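Local coordinates for protein putative mandelate racemase/muconate lactonizing enzyme (PDB 3DDM) that is of unknown function but belongs to the enolase superfamily, pairing an N-terminal domain of the mandelate racemase/muconate lactonizing enzyme type with a TIM-barrel-like C-terminal domain, at residues G119-I122 with A123-L127; Q134-W137 with A138-G141; G290-P293 with V294-V298; G315-A318 with S319-L323. The protein carries 1 engineered substitution. All coordinates share one frame; numbering follows the deposited sequence.

Contact 1 (G119-I122 with A123-L127); sequences GLDI and ALCDL
Asp121 carries its CG on the far side of CB from the backbone N (chi1 -170°), whereas Cys125, one turn later, keeps SG beside its own N (chi1 -73°). The two torsions leave OD1 and SG on the same flank of the helix, where Asp121 OD1 comes within 3.6 Å of Cys125 SG. The carboxylate meets the sulfur through this one oxygen, in a close approach; the firmer polar hold on Asp121 is a hydrogen bond between its OD2 and Ser289 OG. Beneath the pair runs the backbone bond Cys125 N to Asp121 O, 2.9 Å. Leu124 folds back over the preceding turn, its CG 3.3 Å from Leu120 O, the same oxygen that Leu124 N holds at 3.0 Å. On another flank Asp126 N bonds to Ile122 O at 3.0 Å, while the carboxylate of Asp126 leads away from Ile122. There OD2 accepts a hydrogen bond from Trp54 N and OD1 one from Leu368 N, which should hold both oxygens of this buried group in place. The eight residues that touch here are all buried, in the middle of helix 110-131. Leu120, Ala123 and Leu124 lie on Val45 of strand 37-46, Leu120 also on helix 65-81, Asp121 and Cys125 on Pro89 of helix 89-98, and Ser289 belongs to helix 287-300.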
# COMPACT_ATOMS: atom_id res chain seq x y z
N GLY A 119 11.16 8.60 -6.50
CA GLY A 119 11.67 9.92 -6.20
C GLY A 119 13.19 9.91 -6.01
O GLY A 119 13.88 10.83 -6.47
N LEU A 120 13.71 8.90 -5.32
CA LEU A 120 15.15 8.79 -5.09
C LEU A 120 15.92 8.48 -6.37
O LEU A 120 17.09 8.86 -6.50
CB LEU A 120 15.45 7.74 -4.03
CG LEU A 120 15.21 8.21 -2.60
CD1 LEU A 120 15.44 7.08 -1.61
CD2 LEU A 120 16.14 9.37 -2.30
N ASP A 121 15.28 7.81 -7.33
CA ASP A 121 15.97 7.51 -8.58
C ASP A 121 16.10 8.80 -9.39
O ASP A 121 17.14 9.06 -10.02
CB ASP A 121 15.21 6.46 -9.40
CG ASP A 121 16.03 5.96 -10.59
OD1 ASP A 121 15.77 6.41 -11.74
OD2 ASP A 121 16.95 5.13 -10.36
N ILE A 122 15.05 9.60 -9.37
CA ILE A 122 15.04 10.87 -10.09
C ILE A 122 16.18 11.75 -9.57
O ILE A 122 16.82 12.47 -10.34
CB ILE A 122 13.69 11.61 -9.90
CG1 ILE A 122 12.58 10.90 -10.68
CG2 ILE A 122 13.83 13.06 -10.31
CD1 ILE A 122 11.20 11.49 -10.47
N ALA A 123 16.45 11.68 -8.27
CA ALA A 123 17.51 12.48 -7.67
C ALA A 123 18.91 11.93 -7.99
O ALA A 123 19.85 12.71 -8.19
CB ALA A 123 17.31 12.55 -6.16
N LEU A 124 19.05 10.61 -8.03
CA LEU A 124 20.34 10.00 -8.34
C LEU A 124 20.71 10.26 -9.80
O LEU A 124 21.88 10.46 -10.13
CB LEU A 124 20.31 8.50 -8.05
CG LEU A 124 20.34 8.13 -6.57
CD1 LEU A 124 20.15 6.64 -6.41
CD2 LEU A 124 21.65 8.59 -5.95
N CYS A 125 19.70 10.26 -10.67
CA CYS A 125 19.94 10.53 -12.09
C CYS A 125 20.24 12.02 -12.26
O CYS A 125 21.09 12.39 -13.08
CB CYS A 125 18.71 10.16 -12.93
SG CYS A 125 18.47 8.41 -13.11
N ASP A 126 19.54 12.85 -11.50
CA ASP A 126 19.75 14.30 -11.55
C ASP A 126 21.19 14.55 -11.10
O ASP A 126 21.92 15.33 -11.71
CB ASP A 126 18.74 14.98 -10.61
CG ASP A 126 18.92 16.49 -10.55
OD1 ASP A 126 18.89 17.15 -11.61
OD2 ASP A 126 19.10 17.00 -9.42
N LEU A 127 21.60 13.87 -10.03
CA LEU A 127 22.96 13.99 -9.52
C LEU A 127 23.99 13.57 -10.56
O LEU A 127 24.98 14.26 -10.79
CB LEU A 127 23.13 13.13 -8.26
CG LEU A 127 24.53 12.85 -7.73
CD1 LEU A 127 25.30 14.14 -7.56
CD2 LEU A 127 24.43 12.11 -6.40

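Contact 2 (Q134-W137 with A138-G141); sequences QPLW and AWLG
Trp137 and Ala138 meet at the start of the short helix 136-139, where the methyl of Ala138 sits over the indole. From Trp137 CB, chi1 of 72° sets CG between the backbone N and the carbonyl carbon, which lays the ring back alongside the chain that follows. CG and CD2 therefore lie beside Ala138 N, and CE3 faces Ala138 CA at 3.5 Å. Ala138 CB is placed 4.1 Å from the centroid of the six-membered ring of Trp137 and only 10° off its normal, a CH-pi contact. Pro135 CG lies over the same face, like the methyl offset toward the rim but nearer the five-membered ring, and touches Ala138 CB at 3.6 Å. At the polar end of the indole, NE1 is hydrogen-bonded to Gly363 O, which probably helps to fix the turn of the ring.

Pro135 is the N-cap residue, and its O takes Trp139 N at 3.1 Å in a nearly straight bond, along with a weak one from Ala138 N. Leu136 and Trp139 run side by side, Leu136 CD1 being 3.6 Å from Trp139 CE3. Gln134 crosses Trp139 at about a right angle, its OE1 at the ring edge, 3.9 Å from CD1. The helix ends in a Schellman motif, with Gly141 at positive phi as the C-prime residue. Leu136 and Trp139 pack on helix 110-131, Trp137 and Leu140 on helix 313-325, and Leu140 also on Phe288 of helix 287-300.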
# COMPACT_ATOMS: atom_id res chain seq x y z
N GLN A 134 25.49 17.78 -17.64
CA GLN A 134 24.49 17.65 -18.70
C GLN A 134 23.03 17.76 -18.26
O GLN A 134 22.68 17.45 -17.12
CB GLN A 134 24.60 16.29 -19.39
CG GLN A 134 25.87 16.00 -20.14
CD GLN A 134 25.82 14.63 -20.79
OE1 GLN A 134 25.90 13.60 -20.10
NE2 GLN A 134 25.66 14.61 -22.11
N PRO A 135 22.17 18.23 -19.17
CA PRO A 135 20.75 18.34 -18.84
C PRO A 135 20.24 16.89 -18.86
O PRO A 135 20.68 16.09 -19.70
CB PRO A 135 20.20 19.19 -19.99
CG PRO A 135 21.08 18.81 -21.13
CD PRO A 135 22.44 18.82 -20.49
N LEU A 136 19.33 16.55 -17.95
CA LEU A 136 18.82 15.19 -17.88
C LEU A 136 18.42 14.62 -19.26
O LEU A 136 18.71 13.47 -19.56
CB LEU A 136 17.65 15.11 -16.90
CG LEU A 136 17.67 14.02 -15.81
CD1 LEU A 136 18.82 13.04 -16.02
CD2 LEU A 136 17.79 14.69 -14.45
N TRP A 137 17.78 15.43 -20.09
CA TRP A 137 17.37 14.91 -21.39
C TRP A 137 18.56 14.40 -22.24
O TRP A 137 18.45 13.38 -22.92
CB TRP A 137 16.58 15.97 -22.17
CG TRP A 137 17.38 17.14 -22.70
CD1 TRP A 137 17.49 18.39 -22.14
CD2 TRP A 137 18.12 17.19 -23.92
NE1 TRP A 137 18.24 19.21 -22.95
CE2 TRP A 137 18.64 18.50 -24.05
CE3 TRP A 137 18.39 16.25 -24.93
CZ2 TRP A 137 19.42 18.89 -25.15
CZ3 TRP A 137 19.16 16.65 -26.02
CH2 TRP A 137 19.67 17.96 -26.12
N ALA A 138 19.69 15.09 -22.18
CA ALA A 138 20.87 14.68 -22.94
C ALA A 138 21.47 13.42 -22.34
O ALA A 138 21.87 12.50 -23.06
CB ALA A 138 21.90 15.80 -22.96
N TRP A 139 21.53 13.39 -21.01
CA TRP A 139 22.05 12.25 -20.26
C TRP A 139 21.27 10.97 -20.62
O TRP A 139 21.86 9.91 -20.84
CB TRP A 139 21.90 12.55 -18.78
CG TRP A 139 22.55 11.57 -17.88
CD1 TRP A 139 23.85 11.54 -17.52
CD2 TRP A 139 21.89 10.56 -17.11
NE1 TRP A 139 24.06 10.58 -16.56
CE2 TRP A 139 22.87 9.96 -16.29
CE3 TRP A 139 20.56 10.10 -17.03
CZ2 TRP A 139 22.56 8.92 -15.39
CZ3 TRP A 139 20.26 9.07 -16.13
CH2 TRP A 139 21.26 8.49 -15.33
N LEU A 140 19.95 11.08 -20.66
CA LEU A 140 19.09 9.96 -21.01
C LEU A 140 19.25 9.58 -22.49
O LEU A 140 18.50 8.75 -23.02
CB LEU A 140 17.63 10.31 -20.74
CG LEU A 140 17.26 10.59 -19.28
CD1 LEU A 140 15.88 11.25 -19.20
CD2 LEU A 140 17.30 9.29 -18.51
N GLY A 141 20.22 10.18 -23.16
CA GLY A 141 20.44 9.88 -24.57
C GLY A 141 19.49 10.55 -25.54
O GLY A 141 19.24 10.02 -26.62

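Contact 3 (G290-P293 with V294-V298); sequences GCLP and VARAV
Leu292 and Arg296, one turn apart on helix 287-300, make the main side-chain contact here. The helix is the crossover of a beta-alpha-beta unit, linking parallel strands 275-278 and 304-309 of the TIM-barrel-like domain. Leu292 runs across the guanidinium: CD1 stands 3.6 Å from Arg296 NE, and CD2 lies 4.0 Å above the plane, over its centre. The contact is van der Waals packing of methyls against the flat face of the guanidinium. Two torsion choices produce it. Leu292 swings CG away from its backbone N (chi1 180°), and Arg296 keeps CG beside its N, after which the chain is extended as far as NE and crosses the leucine at an oblique angle.

The next shell is the backbone that holds the two residues one turn apart. Arg296 N bonds to Leu292 O at 2.8 Å, with an N-H...O angle of 163°. Ala295 N reaches Cys291 O at 2.8 Å in a somewhat more bent bond, 153° at the hydrogen. Pro293 has no N-H to give to the turn before, and the helix is kinked at that point, yet its O still serves the following turn. Further out, Leu292 rests on Leu140, Val326 and Leu322, Cys291 on Leu282 and on Leu322 of helix 313-325, and Val294 on Phe266 of helix 263-272. On the exposed side, Pro293 O accepts a hydrogen bond from Ala297 N at 2.8 Å.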
# COMPACT_ATOMS: atom_id res chain seq x y z
N GLY A 290 13.65 3.03 -14.35
CA GLY A 290 12.56 2.16 -14.74
C GLY A 290 11.75 2.61 -15.94
O GLY A 290 11.46 1.81 -16.84
N CYS A 291 11.40 3.89 -16.00
CA CYS A 291 10.57 4.39 -17.09
C CYS A 291 11.20 4.62 -18.46
O CYS A 291 10.49 4.56 -19.46
CB CYS A 291 9.85 5.66 -16.64
SG CYS A 291 8.71 5.41 -15.24
N LEU A 292 12.50 4.90 -18.52
CA LEU A 292 13.13 5.12 -19.82
C LEU A 292 12.93 3.87 -20.68
O LEU A 292 12.42 3.96 -21.81
CB LEU A 292 14.62 5.44 -19.67
CG LEU A 292 15.42 5.69 -20.97
CD1 LEU A 292 14.78 6.83 -21.78
CD2 LEU A 292 16.89 6.02 -20.61
N PRO A 293 13.33 2.69 -20.16
CA PRO A 293 13.18 1.44 -20.92
C PRO A 293 11.74 1.23 -21.39
O PRO A 293 11.51 0.97 -22.57
CB PRO A 293 13.62 0.38 -19.93
CG PRO A 293 14.65 1.09 -19.12
CD PRO A 293 14.01 2.43 -18.88
N VAL A 294 10.77 1.36 -20.49
CA VAL A 294 9.39 1.16 -20.90
C VAL A 294 8.89 2.22 -21.88
O VAL A 294 8.10 1.91 -22.78
CB VAL A 294 8.42 1.03 -19.66
CG1 VAL A 294 9.07 1.60 -18.42
CG2 VAL A 294 7.09 1.73 -19.93
N ALA A 295 9.35 3.46 -21.72
CA ALA A 295 8.91 4.51 -22.64
C ALA A 295 9.51 4.27 -24.02
O ALA A 295 8.84 4.46 -25.05
CB ALA A 295 9.32 5.89 -22.12
N ARG A 296 10.77 3.86 -24.06
CA ARG A 296 11.40 3.58 -25.34
C ARG A 296 10.70 2.40 -25.97
O ARG A 296 10.38 2.42 -27.17
CB ARG A 296 12.90 3.29 -25.15
CG ARG A 296 13.73 4.56 -25.07
CD ARG A 296 15.22 4.29 -24.92
NE ARG A 296 15.95 5.56 -24.94
CZ ARG A 296 17.24 5.69 -24.64
NH1 ARG A 296 17.96 4.63 -24.30
NH2 ARG A 296 17.80 6.90 -24.68
N ALA A 297 10.43 1.38 -25.16
CA ALA A 297 9.74 0.19 -25.63
C ALA A 297 8.38 0.54 -26.22
O ALA A 297 8.00 0.03 -27.27
CB ALA A 297 9.57 -0.79 -24.48
N VAL A 298 7.65 1.42 -25.54
CA VAL A 298 6.32 1.82 -26.01
C VAL A 298 6.39 2.50 -27.38
O VAL A 298 5.61 2.17 -28.28
CB VAL A 298 5.64 2.80 -25.01
CG1 VAL A 298 4.45 3.50 -25.67
CG2 VAL A 298 5.19 2.04 -23.76

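Contact 4 (G315-A318 with S319-L323); sequences GLQA and SAHLL
Ser319 and Gly315 are joined twice, because the serine hydroxyl doubles the helical backbone bond. Both Ser319 N and Ser319 OG lie 3.0 Å from Gly315 O, and they approach from opposite faces of the carbonyl plane, each tilted out of it. Chi1 of -59° puts OG beside its own backbone N and thus against the preceding turn. The hydroxyl of this buried serine donates to that carbonyl. His321 is oriented differently: it turns its ring edge to the previous turn, with CD2 3.0 Å from Gln317 O near the ring plane. The same Gln317 O receives His321 N at 3.1 Å, so the ring lies alongside the backbone bond of its own residue. Beyond it the amide of Gln317 and the imidazole draw near one another, 4.3 Å between Gln317 NE2 and His321 NE2. Both converge on Leu368 O, to which Gln317 NE2 gives a hydrogen bond and His321 NE2 a weak one. Gln317 OE1 takes Ala351 N, and His321 ND1 is bonded to Trp137 N, which probably holds the ring in its rotation. Helix 313-325 crosses between parallel strands 304-309 and 334-338: Leu316, Ser319 and Leu323 lie on both strands, while Ala318 and Leu322 pack on helix 287-300.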
# COMPACT_ATOMS: atom_id res chain seq x y z
N GLY A 315 8.95 17.09 -10.13
CA GLY A 315 8.47 15.91 -10.82
C GLY A 315 8.08 16.23 -12.24
O GLY A 315 8.29 15.44 -13.15
N LEU A 316 7.49 17.41 -12.44
CA LEU A 316 7.07 17.82 -13.77
C LEU A 316 8.29 18.02 -14.68
O LEU A 316 8.28 17.58 -15.83
CB LEU A 316 6.26 19.13 -13.71
CG LEU A 316 5.80 19.60 -15.09
CD1 LEU A 316 4.96 18.51 -15.74
CD2 LEU A 316 5.00 20.89 -14.97
N GLN A 317 9.32 18.69 -14.16
CA GLN A 317 10.54 18.92 -14.93
C GLN A 317 11.15 17.56 -15.28
O GLN A 317 11.60 17.35 -16.40
CB GLN A 317 11.54 19.77 -14.13
CG GLN A 317 11.14 21.27 -13.95
CD GLN A 317 11.53 22.16 -15.14
OE1 GLN A 317 10.77 23.04 -15.55
NE2 GLN A 317 12.73 21.95 -15.68
N ALA A 318 11.13 16.64 -14.32
CA ALA A 318 11.68 15.30 -14.54
C ALA A 318 10.96 14.61 -15.69
O ALA A 318 11.59 13.91 -16.49
CB ALA A 318 11.56 14.46 -13.28
N SER A 319 9.65 14.82 -15.78
CA SER A 319 8.85 14.22 -16.85
C SER A 319 9.13 14.86 -18.20
O SER A 319 9.16 14.17 -19.23
CB SER A 319 7.37 14.34 -16.53
OG SER A 319 7.09 13.70 -15.29
N ALA A 320 9.34 16.17 -18.20
CA ALA A 320 9.62 16.88 -19.44
C ALA A 320 10.93 16.35 -20.03
O ALA A 320 11.06 16.15 -21.24
CB ALA A 320 9.72 18.38 -19.19
N HIS A 321 11.91 16.10 -19.17
CA HIS A 321 13.17 15.59 -19.65
C HIS A 321 13.05 14.20 -20.25
O HIS A 321 13.63 13.92 -21.30
CB HIS A 321 14.19 15.60 -18.52
CG HIS A 321 14.76 16.96 -18.27
ND1 HIS A 321 15.83 17.45 -18.99
CD2 HIS A 321 14.36 17.96 -17.45
CE1 HIS A 321 16.05 18.70 -18.63
NE2 HIS A 321 15.18 19.03 -17.70
N LEU A 322 12.29 13.33 -19.59
CA LEU A 322 12.12 11.99 -20.12
C LEU A 322 11.45 12.05 -21.48
O LEU A 322 11.91 11.41 -22.42
CB LEU A 322 11.32 11.12 -19.15
CG LEU A 322 11.17 9.66 -19.63
CD1 LEU A 322 12.51 9.16 -20.15
CD2 LEU A 322 10.69 8.80 -18.50
N LEU A 323 10.37 12.82 -21.60
CA LEU A 323 9.67 12.94 -22.88
C LEU A 323 10.58 13.48 -23.98
O LEU A 323 10.43 13.11 -25.15
CB LEU A 323 8.45 13.86 -22.75
CG LEU A 323 7.70 14.09 -24.08
CD1 LEU A 323 7.26 12.75 -24.69
CD2 LEU A 323 6.51 15.00 -23.84

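How the contacts relate
Contact 4 touches each of the other three, its centre about 11 Å from that of contact 2, 12 Å from contact 1 and 14 Å from contact 3. Contacts 1 and 2 belong to the N-terminal part of the protein and contacts 3 and 4 to the barrel part, so the pairs 1 with 4, 2 with 4 and 2 with 3 join the two. Contact 2 reaches contact 4 through the hydrogen bond of Trp137 to His321; between contacts 1 and 4, Ile122 CG2 meets Ala318 CB at 4.0 Å. Contacts 1 and 2 touch where Cys125 SG lies 3.6 Å from Trp139 CH2. Contacts 1 and 3 do not touch.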